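Local coordinates for protein PelD (Pseudomonas aeruginosa, PDB 4EU0) that binds cyclic di-GMP as an effector in pellicle formation, represented here by a fragment carrying its GAF and GGDEF-like domains, at residues A185-F190 and V226-L231; L216-D221 and C289-Q294; E199-L204 and I248-R253. One frame throughout, in Å; residues are numbered along the deposited sequence.

How the interactions relate
Read from the N terminus, the three contacts show how a GGDEF-like domain is assembled by crossing connections. Strand 185-192 opens interaction 1, and helix 198-207 and strand 214-219 follow, opening interactions 3 and 2. Strand 225-231 then returns beside 185-192, closing a loop of 35 intervening residues in the middle of the sheet. Helix 236-253 closes interaction 3, and the tail after helix 280-288 closes interaction 2 last. Each pair of contacts crosses along the chain and none nests. Interactions 1 and 2 share the sheet, where V226 and L228 bond to L218 and L216; interaction 3 packs helix 198-207, which follows strand 185-192, against helix 236-253, which follows strand 225-231.

Interaction 1. Residues A185-F190 and V226-L231; sequences ACLYAF and VLLVLL. With C2E (9,9'-[(2R,3R,3aS,5S,7aR,9R,10R,10aS,12S,14aR)-3,5,10,12-tetrahydroxy-5,12-dioxidooctahydro-2H,7H-difuro[3,2-d:3',2'-j][1,3,7,9,2,8]tetraoxadiphosphacyclododecine-2,9-diyl]bis(2-amino-1,9-dihydro-6H-purin-6-one)), chain B.
Y188 and V229 form a hydrogen-bonded pair at the middle of two antiparallel strands, the central two of the four-stranded sheet of the GGDEF-like domain. This is the tight part. Y188 N reaches V229 O at 2.8 Å, and V229 N returns to Y188 O at 2.8 Å; both donors lie in the plane of the carbonyl they meet. The C186-L231 pair is lopsided: L231 N meets C186 O at a short 2.8 Å, whereas the return bond from C186 N to L231 O stretches to 3.2 Å and is tilted from the carbonyl plane. At that end L231 borders the bound ligand, and all twelve residues are buried, so the contact has no solvent side of its own.

The face bearing Y188, F190 and V229 packs under helix 236-253. CD1 of L231 comes to the edge of the Y188 ring, 3.6 Å from CD2, and CG2 of V229 likewise meets the edge of F190 at CE2, 3.9 Å away. The far end of Y188 is held by OH bonding to S239 O. On the other face CD2 of L187 lies 3.8 Å from CG of L228, while CD1 of L228 meets CB of A189.

L231 links the sheet to the cyclic di-GMP pocket, which also contains D213, T234, R210 and R245. With CG anti to the carbonyl carbon (chi1 -65°), its two methyls divide the work: CD1 turns to the tyrosine and CD2 sits 3.7 Å from N2 of a ligand guanine.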
loop_
_atom_site.group_PDB
_atom_site.type_symbol
_atom_site.label_atom_id
_atom_site.label_comp_id
_atom_site.label_asym_id
_atom_site.label_seq_id
_atom_site.Cartn_x
_atom_site.Cartn_y
_atom_site.Cartn_z
ATOM N N ALA A 185 0.612 9.993 4.040
ATOM C CA ALA A 185 1.775 9.133 4.224
ATOM C C ALA A 185 2.989 10.031 4.374
ATOM O O ALA A 185 2.947 11.196 3.979
ATOM C CB ALA A 185 1.954 8.198 3.029
ATOM N N CYS A 186 4.066 9.487 4.941
ATOM C CA CYS A 186 5.285 10.248 5.160
ATOM C C CYS A 186 6.483 9.456 4.669
ATOM O O CYS A 186 6.556 8.246 4.899
ATOM C CB CYS A 186 5.465 10.517 6.655
ATOM S SG CYS A 186 6.665 11.805 7.028
ATOM N N LEU A 187 7.406 10.143 4.003
ATOM C CA LEU A 187 8.718 9.595 3.689
ATOM C C LEU A 187 9.758 10.253 4.582
ATOM O O LEU A 187 9.841 11.483 4.635
ATOM C CB LEU A 187 9.114 9.892 2.237
ATOM C CG LEU A 187 9.237 8.827 1.154
ATOM C CD1 LEU A 187 9.861 9.470 -0.105
ATOM C CD2 LEU A 187 10.025 7.589 1.601
ATOM N N TYR A 188 10.546 9.443 5.277
ATOM C CA TYR A 188 11.710 9.958 5.976
ATOM C C TYR A 188 12.968 9.477 5.283
ATOM O O TYR A 188 13.047 8.324 4.853
ATOM C CB TYR A 188 11.745 9.461 7.418
ATOM C CG TYR A 188 10.852 10.220 8.378
ATOM C CD1 TYR A 188 11.251 11.439 8.903
ATOM C CD2 TYR A 188 9.627 9.687 8.798
ATOM C CE1 TYR A 188 10.437 12.143 9.806
ATOM C CE2 TYR A 188 8.800 10.382 9.701
ATOM C CZ TYR A 188 9.219 11.603 10.196
ATOM O OH TYR A 188 8.444 12.301 11.088
ATOM N N ALA A 189 13.952 10.360 5.199
ATOM C CA ALA A 189 15.286 9.962 4.759
ATOM C C ALA A 189 16.243 10.268 5.886
ATOM O O ALA A 189 16.355 11.426 6.300
ATOM C CB ALA A 189 15.674 10.713 3.513
ATOM N N PHE A 190 16.925 9.243 6.388
ATOM C CA PHE A 190 17.943 9.440 7.410
ATOM C C PHE A 190 19.305 9.374 6.751
ATOM O O PHE A 190 19.732 8.309 6.303
ATOM C CB PHE A 190 17.811 8.397 8.529
ATOM C CG PHE A 190 16.483 8.423 9.229
ATOM C CD1 PHE A 190 16.266 9.285 10.296
ATOM C CD2 PHE A 190 15.454 7.568 8.845
ATOM C CE1 PHE A 190 15.032 9.329 10.952
ATOM C CE2 PHE A 190 14.216 7.587 9.508
ATOM C CZ PHE A 190 14.004 8.463 10.558
ATOM N N VAL A 226 22.140 6.263 3.421
ATOM C CA VAL A 226 20.834 6.898 3.540
ATOM C C VAL A 226 19.839 5.775 3.738
ATOM O O VAL A 226 19.803 4.840 2.930
ATOM C CB VAL A 226 20.438 7.685 2.271
ATOM C CG1 VAL A 226 18.980 8.147 2.357
ATOM C CG2 VAL A 226 21.379 8.871 2.032
ATOM N N LEU A 227 19.066 5.856 4.820
ATOM C CA LEU A 227 17.963 4.934 5.023
ATOM C C LEU A 227 16.652 5.649 4.760
ATOM O O LEU A 227 16.286 6.588 5.475
ATOM C CB LEU A 227 17.978 4.339 6.424
ATOM C CG LEU A 227 16.891 3.269 6.603
ATOM C CD1 LEU A 227 17.252 1.967 5.874
ATOM C CD2 LEU A 227 16.701 2.986 8.045
ATOM N N LEU A 228 15.958 5.209 3.716
ATOM C CA LEU A 228 14.643 5.731 3.395
ATOM C C LEU A 228 13.609 4.905 4.127
ATOM O O LEU A 228 13.684 3.672 4.142
ATOM C CB LEU A 228 14.404 5.581 1.902
ATOM C CG LEU A 228 13.659 6.607 1.071
ATOM C CD1 LEU A 228 13.823 8.052 1.565
ATOM C CD2 LEU A 228 14.180 6.410 -0.367
ATOM N N VAL A 229 12.645 5.572 4.742
ATOM C CA VAL A 229 11.528 4.874 5.377
ATOM C C VAL A 229 10.222 5.488 4.911
ATOM O O VAL A 229 9.996 6.676 5.096
ATOM C CB VAL A 229 11.569 4.937 6.929
ATOM C CG1 VAL A 229 10.485 4.033 7.508
ATOM C CG2 VAL A 229 12.940 4.524 7.461
ATOM N N LEU A 230 9.360 4.660 4.327
ATOM C CA LEU A 230 8.005 5.087 3.987
ATOM C C LEU A 230 7.029 4.626 5.072
ATOM O O LEU A 230 7.043 3.469 5.499
ATOM C CB LEU A 230 7.586 4.511 2.627
ATOM C CG LEU A 230 6.132 4.776 2.210
ATOM C CD1 LEU A 230 5.921 6.236 1.788
ATOM C CD2 LEU A 230 5.700 3.821 1.090
ATOM N N LEU A 231 6.178 5.549 5.507
ATOM C CA LEU A 231 5.128 5.278 6.464
ATOM C C LEU A 231 3.770 5.404 5.775
ATOM O O LEU A 231 3.187 6.495 5.752
ATOM C CB LEU A 231 5.197 6.298 7.613
ATOM C CG LEU A 231 6.425 6.288 8.537
ATOM C CD1 LEU A 231 7.695 6.763 7.825
ATOM C CD2 LEU A 231 6.098 7.205 9.718
HETATM P P1 C2E B . 3.720 4.222 20.255
HETATM O O2P C2E B . 4.150 5.245 21.285
HETATM O O1P C2E B . 4.678 3.128 19.862
HETATM O "O5'" C2E B . 3.246 4.975 18.930
HETATM C "C5'" C2E B . 2.372 6.101 18.965
HETATM C "C4'" C2E B . 1.888 6.459 17.564
HETATM O "O4'" C2E B . 2.973 6.990 16.784
HETATM C "C3'" C2E B . 1.330 5.296 16.751
HETATM O "O3'" C2E B . -0.070 5.056 16.935
HETATM C "C2'" C2E B . 1.595 5.743 15.336
HETATM O "O2'" C2E B . 0.602 6.704 14.965
HETATM C "C1'" C2E B . 2.919 6.466 15.459
HETATM N N9 C2E B . 4.054 5.523 15.243
HETATM C C8 C2E B . 4.932 5.106 16.172
HETATM N N7 C2E B . 5.847 4.257 15.634
HETATM C C5 C2E B . 5.543 4.149 14.328
HETATM C C6 C2E B . 6.086 3.412 13.177
HETATM O O6 C2E B . 7.172 2.625 13.335
HETATM N N1 C2E B . 5.481 3.552 11.975
HETATM C C2 C2E B . 4.377 4.326 11.791
HETATM N N2 C2E B . 3.842 4.390 10.552
HETATM N N3 C2E B . 3.821 5.033 12.815
HETATM C C4 C2E B . 4.353 4.977 14.070
HETATM P P11 C2E B . -0.663 3.577 16.695
HETATM O O21 C2E B . -2.177 3.627 16.823
HETATM O O11 C2E B . -0.063 2.922 15.468
HETATM O O5A C2E B . -0.126 2.799 17.990
HETATM C C5A C2E B . -0.458 3.255 19.301
HETATM C C4A C2E B . 0.291 2.408 20.310
HETATM O O4A C2E B . 0.001 1.023 20.113
HETATM C C3A C2E B . 1.792 2.497 20.123
HETATM O O3A C2E B . 2.355 3.591 20.816
HETATM C C2A C2E B . 2.300 1.184 20.658
HETATM O O2A C2E B . 2.365 1.221 22.091
HETATM C C1A C2E B . 1.197 0.245 20.224
HETATM N N91 C2E B . 1.548 -0.376 18.916
HETATM C C81 C2E B . 1.019 -0.091 17.712
HETATM N N71 C2E B . 1.565 -0.862 16.736
HETATM C C51 C2E B . 2.474 -1.663 17.326
HETATM C C61 C2E B . 3.415 -2.726 16.895
HETATM O O61 C2E B . 3.507 -3.103 15.594
HETATM N N11 C2E B . 4.189 -3.313 17.835
HETATM C C21 C2E B . 4.125 -2.962 19.145
HETATM N N21 C2E B . 4.931 -3.595 20.033
HETATM N N31 C2E B . 3.282 -2.001 19.605
HETATM C C41 C2E B . 2.454 -1.337 18.760
#

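Interaction 2. Residues L216-D221 and C289-Q294; sequences LRLRND and CGLNDQ
D221 N donates to the carbonyl oxygen of G290 at 3.0 Å, the shortest polar bond between the turn just after strand 214-219 and the tail that follows helix 280-288. One residue earlier, N220 gives a second, long bond: its ND2 lies 3.3 Å from C289 O, which sits close to the amide plane of N220, although the donor stands above the carbonyl plane of C289; ND2 also has a weak bond to E191. With CG placed between the backbone N and the carbonyl carbon (chi1 74°), the amide can face the tail while OD1 accepts from the backbone N of E222 and of R224, shaping the turn into strand 225-231.

G290, with positive phi just past the helix, brings no side chain to the junction, and OD1 of D221 approaches its CA to 3.6 Å. Toward the strand the contact turns apolar: CD1 of L218 meets CD1 of L291 at 3.7 Å, the two side chains set roughly perpendicular. The chemistry implies a joint without charge pairing: C289 O and G290 O of the tail each accept one N-H from the turn, one from a side-chain amide and one from the backbone, and the leucine pair meets the strand itself.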
loop_
_atom_site.group_PDB
_atom_site.type_symbol
_atom_site.label_atom_id
_atom_site.label_comp_id
_atom_site.label_asym_id
_atom_site.label_seq_id
_atom_site.Cartn_x
_atom_site.Cartn_y
_atom_site.Cartn_z
ATOM N N LEU A 216 14.418 1.372 2.568
ATOM C CA LEU A 216 15.449 1.169 1.561
ATOM C C LEU A 216 16.797 1.616 2.108
ATOM O O LEU A 216 16.936 2.737 2.607
ATOM C CB LEU A 216 15.150 1.974 0.293
ATOM C CG LEU A 216 14.567 1.359 -0.972
ATOM C CD1 LEU A 216 14.942 2.215 -2.183
ATOM C CD2 LEU A 216 15.033 -0.079 -1.170
ATOM N N ARG A 217 17.786 0.733 2.005
ATOM C CA ARG A 217 19.149 1.025 2.443
ATOM C C ARG A 217 19.967 1.396 1.215
ATOM O O ARG A 217 20.157 0.567 0.312
ATOM C CB ARG A 217 19.758 -0.195 3.147
ATOM C CG ARG A 217 18.869 -0.786 4.245
ATOM C CD ARG A 217 19.199 -2.251 4.566
ATOM N NE ARG A 217 19.080 -3.131 3.398
ATOM C CZ ARG A 217 19.118 -4.461 3.442
ATOM N NH1 ARG A 217 19.247 -5.095 4.603
ATOM N NH2 ARG A 217 19.014 -5.164 2.320
ATOM N N LEU A 218 20.434 2.642 1.175
ATOM C CA LEU A 218 21.107 3.172 -0.009
ATOM C C LEU A 218 22.384 3.907 0.354
ATOM O O LEU A 218 22.621 4.228 1.518
ATOM C CB LEU A 218 20.171 4.136 -0.758
ATOM C CG LEU A 218 18.828 3.600 -1.268
ATOM C CD1 LEU A 218 17.977 4.738 -1.775
ATOM C CD2 LEU A 218 19.029 2.551 -2.348
ATOM N N ARG A 219 23.214 4.153 -0.657
ATOM C CA ARG A 219 24.341 5.065 -0.535
ATOM C C ARG A 219 24.096 6.224 -1.490
ATOM O O ARG A 219 23.814 6.001 -2.660
ATOM C CB ARG A 219 25.653 4.356 -0.886
ATOM C CG ARG A 219 26.065 3.281 0.114
ATOM C CD ARG A 219 26.795 3.897 1.305
ATOM N NE ARG A 219 27.290 2.887 2.241
ATOM C CZ ARG A 219 28.265 3.096 3.121
ATOM N NH1 ARG A 219 28.872 4.277 3.180
ATOM N NH2 ARG A 219 28.643 2.118 3.937
ATOM N N ASN A 220 24.194 7.456 -1.002
ATOM C CA ASN A 220 23.992 8.607 -1.887
ATOM C C ASN A 220 25.249 9.008 -2.671
ATOM O O ASN A 220 26.288 8.346 -2.573
ATOM C CB ASN A 220 23.353 9.796 -1.144
ATOM C CG ASN A 220 24.313 10.525 -0.208
ATOM O OD1 ASN A 220 25.519 10.255 -0.158
ATOM N ND2 ASN A 220 23.766 11.470 0.548
ATOM N N ASP A 221 25.146 10.086 -3.445
ATOM C CA ASP A 221 26.237 10.522 -4.319
ATOM C C ASP A 221 27.463 11.061 -3.568
ATOM O O ASP A 221 28.520 11.262 -4.168
ATOM C CB ASP A 221 25.728 11.545 -5.346
ATOM C CG ASP A 221 25.261 12.846 -4.707
ATOM O OD1 ASP A 221 25.103 12.907 -3.467
ATOM O OD2 ASP A 221 25.058 13.821 -5.463
ATOM N N CYS A 289 18.420 14.377 -1.107
ATOM C CA CYS A 289 18.980 13.142 -0.553
ATOM C C CYS A 289 20.150 12.606 -1.372
ATOM O O CYS A 289 20.845 11.691 -0.932
ATOM C CB CYS A 289 17.907 12.059 -0.407
ATOM S SG CYS A 289 16.569 12.481 0.720
ATOM N N GLY A 290 20.351 13.168 -2.564
ATOM C CA GLY A 290 21.482 12.813 -3.418
ATOM C C GLY A 290 21.364 11.435 -4.036
ATOM O O GLY A 290 22.375 10.770 -4.276
ATOM N N LEU A 291 20.130 11.012 -4.291
ATOM C CA LEU A 291 19.863 9.697 -4.863
ATOM C C LEU A 291 19.597 9.827 -6.358
ATOM O O LEU A 291 19.624 10.935 -6.909
ATOM C CB LEU A 291 18.682 9.023 -4.147
ATOM C CG LEU A 291 18.716 8.928 -2.610
ATOM C CD1 LEU A 291 17.404 8.389 -2.057
ATOM C CD2 LEU A 291 19.891 8.074 -2.126
ATOM N N ASN A 292 19.365 8.696 -7.019
ATOM C CA ASN A 292 19.092 8.695 -8.462
ATOM C C ASN A 292 17.993 7.713 -8.858
ATOM O O ASN A 292 17.568 6.888 -8.051
ATOM C CB ASN A 292 20.373 8.470 -9.284
ATOM C CG ASN A 292 21.041 7.135 -8.992
ATOM O OD1 ASN A 292 20.409 6.079 -9.043
ATOM N ND2 ASN A 292 22.334 7.181 -8.693
ATOM N N ASP A 293 17.544 7.808 -10.108
ATOM C CA ASP A 293 16.436 6.994 -10.612
ATOM C C ASP A 293 16.746 5.497 -10.711
ATOM O O ASP A 293 15.842 4.688 -10.931
ATOM C CB ASP A 293 15.943 7.539 -11.963
ATOM C CG ASP A 293 17.030 7.558 -13.030
ATOM O OD1 ASP A 293 18.224 7.720 -12.693
ATOM O OD2 ASP A 293 16.682 7.429 -14.218
ATOM N N GLN A 294 18.017 5.133 -10.546
ATOM C CA GLN A 294 18.411 3.726 -10.524
ATOM C C GLN A 294 18.194 3.122 -9.138
ATOM O O GLN A 294 18.079 1.901 -8.997
ATOM C CB GLN A 294 19.869 3.549 -10.967
ATOM C CG GLN A 294 20.227 4.198 -12.315
ATOM C CD GLN A 294 19.410 3.677 -13.501
ATOM O OE1 GLN A 294 18.944 2.533 -13.511
ATOM N NE2 GLN A 294 19.247 4.523 -14.515
#

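Interaction 3. Residues E199-L204 and I248-R253; sequences EEVQRL and ILFAER
Two helices of the GGDEF-like domain, 198-207 and 236-253, pack here through the segments 199-204 and 248-253, an example of a helix pair in which one leucine, L204, contributes the largest share of the buried surface. The segment axes stay 11.2 Å apart and run at 133°, so the space between them is bridged by side chains. L204 projects into it with CG anti to the backbone N (chi1 -168°), and its two methyls reach different neighbours. CD2 lies over a face of the F250 ring, 3.8 Å from the ring centroid and shifted toward the rim, in a CH-pi contact; the same methyl is 3.6 Å from CB of R253. CD1 instead meets CG of L249 at 3.7 Å, the two leucines lying side by side and pointing oppositely. V201 approaches the phenylalanine from its edge, CG1 standing 3.6 Å from CE1.

On the solvent side, where R253 is exposed, the contact becomes ionic. NH2 of R253 gives a salt-bridging hydrogen bond to OE1 of E200, 2.9 Å long and nearly straight at 164°. The oxygen lies in the guanidinium plane, but it is met on its anti side and the donor is out of the carboxylate plane. Both chains bend at chi2 to meet. A water closes the group: it donates to OE1 and to the backbone O of E200, and accepts from NE of R253, so two nitrogens of the arginine are engaged.

Around this pair, V201 also touches L192 of strand 185-192 and F254 just after the second helix, while F250 packs on L260. L249 lies near R245, whose side chain binds cyclic di-GMP, so the contact sits next to the ligand-bearing part of helix 236-253 while its other helix leans on the sheet.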
loop_
_atom_site.group_PDB
_atom_site.type_symbol
_atom_site.label_atom_id
_atom_site.label_comp_id
_atom_site.label_asym_id
_atom_site.label_seq_id
_atom_site.Cartn_x
_atom_site.Cartn_y
_atom_site.Cartn_z
ATOM N N GLU A 199 26.973 2.578 10.622
ATOM C CA GLU A 199 26.493 1.198 10.581
ATOM C C GLU A 199 25.554 0.884 11.746
ATOM O O GLU A 199 24.486 0.309 11.538
ATOM C CB GLU A 199 27.627 0.185 10.522
ATOM C CG GLU A 199 27.082 -1.202 10.206
ATOM C CD GLU A 199 28.128 -2.198 9.799
ATOM O OE1 GLU A 199 29.300 -1.818 9.610
ATOM O OE2 GLU A 199 27.770 -3.380 9.668
ATOM N N GLU A 200 25.952 1.241 12.968
ATOM C CA GLU A 200 25.110 0.909 14.120
ATOM C C GLU A 200 23.816 1.714 14.164
ATOM O O GLU A 200 22.780 1.197 14.583
ATOM C CB GLU A 200 25.877 1.006 15.439
ATOM C CG GLU A 200 26.912 -0.101 15.593
ATOM C CD GLU A 200 26.293 -1.475 15.632
ATOM O OE1 GLU A 200 25.307 -1.670 16.376
ATOM O OE2 GLU A 200 26.810 -2.378 14.935
ATOM N N VAL A 201 23.873 2.968 13.724
ATOM C CA VAL A 201 22.650 3.773 13.602
ATOM C C VAL A 201 21.712 3.117 12.586
ATOM O O VAL A 201 20.507 2.948 12.841
ATOM C CB VAL A 201 22.969 5.234 13.198
ATOM C CG1 VAL A 201 21.695 5.984 12.866
ATOM C CG2 VAL A 201 23.707 5.937 14.331
ATOM N N GLN A 202 22.262 2.713 11.446
ATOM C CA GLN A 202 21.441 2.070 10.415
ATOM C C GLN A 202 20.792 0.790 10.940
ATOM O O GLN A 202 19.605 0.542 10.698
ATOM C CB GLN A 202 22.250 1.776 9.156
ATOM C CG GLN A 202 21.379 1.380 7.957
ATOM C CD GLN A 202 22.210 1.083 6.728
ATOM O OE1 GLN A 202 22.923 1.953 6.224
ATOM N NE2 GLN A 202 22.121 -0.149 6.237
ATOM N N ARG A 203 21.555 -0.004 11.684
ATOM C CA ARG A 203 21.017 -1.246 12.220
ATOM C C ARG A 203 19.870 -0.986 13.186
ATOM O O ARG A 203 18.892 -1.741 13.214
ATOM C CB ARG A 203 22.111 -2.074 12.888
ATOM C CG ARG A 203 23.026 -2.744 11.897
ATOM C CD ARG A 203 24.224 -3.359 12.580
ATOM N NE ARG A 203 25.049 -4.115 11.639
ATOM C CZ ARG A 203 24.845 -5.385 11.308
ATOM N NH1 ARG A 203 23.844 -6.072 11.849
ATOM N NH2 ARG A 203 25.654 -5.976 10.438
ATOM N N LEU A 204 19.995 0.075 13.986
ATOM C CA LEU A 204 18.919 0.442 14.903
ATOM C C LEU A 204 17.680 0.893 14.123
ATOM O O LEU A 204 16.559 0.515 14.448
ATOM C CB LEU A 204 19.390 1.514 15.907
ATOM C CG LEU A 204 18.461 1.771 17.100
ATOM C CD1 LEU A 204 18.457 0.593 18.061
ATOM C CD2 LEU A 204 18.867 3.047 17.829
ATOM N N ILE A 248 13.418 7.604 21.562
ATOM C CA ILE A 248 13.460 6.810 22.795
ATOM C C ILE A 248 14.363 5.598 22.577
ATOM O O ILE A 248 15.190 5.270 23.431
ATOM C CB ILE A 248 12.044 6.379 23.254
ATOM C CG1 ILE A 248 11.254 7.597 23.758
ATOM C CG2 ILE A 248 12.120 5.297 24.360
ATOM C CD1 ILE A 248 9.763 7.346 23.913
ATOM N N LEU A 249 14.209 4.963 21.416
ATOM C CA LEU A 249 15.015 3.807 21.030
ATOM C C LEU A 249 16.497 4.184 20.917
ATOM O O LEU A 249 17.355 3.480 21.429
ATOM C CB LEU A 249 14.477 3.227 19.714
ATOM C CG LEU A 249 15.159 2.073 18.997
ATOM C CD1 LEU A 249 15.157 0.807 19.822
ATOM C CD2 LEU A 249 14.434 1.847 17.694
ATOM N N PHE A 250 16.784 5.297 20.241
ATOM C CA PHE A 250 18.154 5.815 20.126
ATOM C C PHE A 250 18.760 6.155 21.477
ATOM O O PHE A 250 19.962 5.945 21.691
ATOM C CB PHE A 250 18.183 7.068 19.259
ATOM C CG PHE A 250 18.383 6.799 17.798
ATOM C CD1 PHE A 250 19.629 7.000 17.210
ATOM C CD2 PHE A 250 17.327 6.370 17.004
ATOM C CE1 PHE A 250 19.815 6.774 15.843
ATOM C CE2 PHE A 250 17.497 6.131 15.642
ATOM C CZ PHE A 250 18.742 6.340 15.054
ATOM N N ALA A 251 17.949 6.706 22.383
ATOM C CA ALA A 251 18.434 7.017 23.733
ATOM C C ALA A 251 18.823 5.745 24.473
ATOM O O ALA A 251 19.829 5.725 25.169
ATOM C CB ALA A 251 17.395 7.804 24.536
ATOM N N GLU A 252 18.026 4.689 24.312
ATOM C CA GLU A 252 18.337 3.400 24.931
ATOM C C GLU A 252 19.626 2.815 24.340
ATOM O O GLU A 252 20.478 2.290 25.067
ATOM C CB GLU A 252 17.180 2.414 24.742
ATOM C CG GLU A 252 15.974 2.690 25.635
ATOM C CD GLU A 252 14.841 1.682 25.459
ATOM O OE1 GLU A 252 15.010 0.691 24.702
ATOM O OE2 GLU A 252 13.775 1.886 26.090
ATOM N N ARG A 253 19.755 2.905 23.022
ATOM C CA ARG A 253 20.873 2.268 22.325
ATOM C C ARG A 253 22.208 2.976 22.530
ATOM O O ARG A 253 23.217 2.331 22.786
ATOM C CB ARG A 253 20.567 2.143 20.835
ATOM C CG ARG A 253 21.725 1.651 19.972
ATOM C CD ARG A 253 22.167 0.234 20.336
ATOM N NE ARG A 253 23.300 -0.126 19.495
ATOM C CZ ARG A 253 24.553 0.233 19.726
ATOM N NH1 ARG A 253 24.877 0.937 20.811
ATOM N NH2 ARG A 253 25.495 -0.146 18.875
HETATM O O HOH W 1 22.628 -0.803 16.593
#